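Local coordinates for protein arylalkylamine N-Acetyltransferase 2 (Aedes aegypti, PDB 4FD5) that probably transfers the acyl group of an acyl-CoA to the amine of arylalkylamines such as dopamine and serotonin, as a GNAT-family N-acetyltransferase, at residues A[9-14]-A[149-154]. Sequence-based numbering, arbitrary orientation.
Sequences IRFETI and KKLIEK
Phe11 reaches from the edge strand 10-13 of the central GNAT sheet to meet Lys150, Leu151 and Lys154 of helix 147-161, a worked example of one aromatic joining strand to helix. The buried, inner part lies at the ring edge: Leu151 brings CD2 nearly into the ring plane, 3.9 Å from Phe11 CD2. This leucine also packs on Leu136 of strand 129-138, while Phe11 rests on Ala68 of the neighbouring strand 66-69 and, as a further partner on the helix, on Leu147, one turn back.

Toward solvent the partners are lysines, which pack just as closely through their methylenes. Lys154 lays CG over one face of the ring, and a bend at chi2 (-74°) carries the chain on past the ring, bringing CE to 3.8 Å from Phe11 CD1. Lys150 approaches obliquely, its CB 3.7 Å from Phe11 CZ, before the chain turns its ammonium from the ring.

No hydrogen bond or salt bridge links the two segments; the direct contact therefore rests on van der Waals and hydrophobic packing, with aliphatic lysine stems shielding the ring while their charged ends can stay hydrated.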
# COMPACT_ATOMS: atom_id res chain seq x y z
N ILE A 9 -8.06 -5.22 -21.39
CA ILE A 9 -8.20 -4.76 -20.02
C ILE A 9 -8.40 -3.25 -20.05
O ILE A 9 -7.76 -2.55 -20.84
CB ILE A 9 -6.95 -5.11 -19.18
CG1 ILE A 9 -6.74 -6.62 -19.12
CG2 ILE A 9 -7.06 -4.54 -17.78
CD1 ILE A 9 -7.72 -7.34 -18.23
N ARG A 10 -9.28 -2.76 -19.19
CA ARG A 10 -9.62 -1.36 -19.11
C ARG A 10 -9.14 -0.84 -17.75
O ARG A 10 -9.15 -1.59 -16.77
CB ARG A 10 -11.14 -1.23 -19.22
CG ARG A 10 -11.66 0.16 -19.42
CD ARG A 10 -13.15 0.12 -19.78
NE ARG A 10 -13.99 -0.39 -18.69
CZ ARG A 10 -14.43 -1.64 -18.59
NH1 ARG A 10 -14.12 -2.53 -19.52
NH2 ARG A 10 -15.20 -2.00 -17.57
N PHE A 11 -8.70 0.41 -17.69
CA PHE A 11 -8.33 1.02 -16.41
C PHE A 11 -9.32 2.11 -16.06
O PHE A 11 -9.67 2.95 -16.91
CB PHE A 11 -6.90 1.57 -16.45
CG PHE A 11 -5.87 0.52 -16.69
CD1 PHE A 11 -5.50 0.19 -17.98
CD2 PHE A 11 -5.31 -0.18 -15.64
CE1 PHE A 11 -4.57 -0.80 -18.22
CE2 PHE A 11 -4.38 -1.18 -15.87
CZ PHE A 11 -4.01 -1.49 -17.16
N GLU A 12 -9.80 2.09 -14.82
CA GLU A 12 -10.81 3.04 -14.38
C GLU A 12 -10.55 3.48 -12.95
O GLU A 12 -9.98 2.74 -12.17
CB GLU A 12 -12.20 2.40 -14.42
CG GLU A 12 -12.61 1.79 -15.77
CD GLU A 12 -12.90 2.85 -16.82
OE1 GLU A 12 -13.09 4.03 -16.45
OE2 GLU A 12 -12.95 2.50 -18.02
N THR A 13 -10.98 4.69 -12.62
CA THR A 13 -10.97 5.11 -11.22
C THR A 13 -12.04 4.31 -10.49
O THR A 13 -13.12 4.10 -11.04
CB THR A 13 -11.23 6.63 -11.10
OG1 THR A 13 -10.24 7.35 -11.84
CG2 THR A 13 -11.22 7.07 -9.64
N ILE A 14 -11.77 3.85 -9.27
CA ILE A 14 -12.71 2.96 -8.58
C ILE A 14 -13.82 3.75 -7.92
O ILE A 14 -13.56 4.57 -7.04
CB ILE A 14 -12.01 2.09 -7.50
CG1 ILE A 14 -10.82 1.36 -8.14
CG2 ILE A 14 -13.01 1.07 -6.93
CD1 ILE A 14 -10.03 0.47 -7.19
N LYS A 149 2.69 -2.62 -13.31
CA LYS A 149 3.39 -1.43 -13.73
C LYS A 149 2.38 -0.45 -14.33
O LYS A 149 2.41 0.74 -14.02
CB LYS A 149 4.48 -1.78 -14.74
CG LYS A 149 5.37 -0.62 -15.10
CD LYS A 149 6.50 -1.14 -15.98
CE LYS A 149 7.54 -0.07 -16.25
NZ LYS A 149 8.59 -0.56 -17.18
N LYS A 150 1.47 -0.95 -15.15
CA LYS A 150 0.46 -0.09 -15.76
C LYS A 150 -0.44 0.58 -14.72
O LYS A 150 -0.82 1.74 -14.88
CB LYS A 150 -0.38 -0.86 -16.77
CG LYS A 150 0.43 -1.39 -17.95
CD LYS A 150 -0.48 -2.15 -18.92
CE LYS A 150 0.31 -2.75 -20.08
NZ LYS A 150 0.97 -1.70 -20.90
N LEU A 151 -0.78 -0.14 -13.66
CA LEU A 151 -1.58 0.43 -12.58
C LEU A 151 -0.88 1.60 -11.92
O LEU A 151 -1.52 2.61 -11.60
CB LEU A 151 -1.95 -0.65 -11.56
CG LEU A 151 -3.07 -1.59 -11.97
CD1 LEU A 151 -3.08 -2.82 -11.07
CD2 LEU A 151 -4.41 -0.84 -11.92
N ILE A 152 0.43 1.48 -11.72
CA ILE A 152 1.17 2.60 -11.14
C ILE A 152 1.28 3.76 -12.14
O ILE A 152 1.16 4.92 -11.77
CB ILE A 152 2.56 2.15 -10.64
CG1 ILE A 152 2.41 1.09 -9.55
CG2 ILE A 152 3.31 3.34 -10.09
CD1 ILE A 152 1.44 1.49 -8.44
N GLU A 153 1.49 3.44 -13.42
CA GLU A 153 1.52 4.47 -14.46
C GLU A 153 0.22 5.27 -14.51
O GLU A 153 0.23 6.51 -14.59
CB GLU A 153 1.83 3.83 -15.81
CG GLU A 153 3.28 3.37 -15.95
CD GLU A 153 3.53 2.52 -17.18
OE1 GLU A 153 2.55 2.10 -17.82
OE2 GLU A 153 4.71 2.29 -17.50
N LYS A 154 -0.91 4.56 -14.46
CA LYS A 154 -2.23 5.19 -14.45
C LYS A 154 -2.45 6.00 -13.17
O LYS A 154 -3.09 7.08 -13.20
CB LYS A 154 -3.34 4.14 -14.63
CG LYS A 154 -3.34 3.45 -16.00
CD LYS A 154 -3.86 4.39 -17.10
CE LYS A 154 -4.04 3.67 -18.44
NZ LYS A 154 -4.79 4.51 -19.42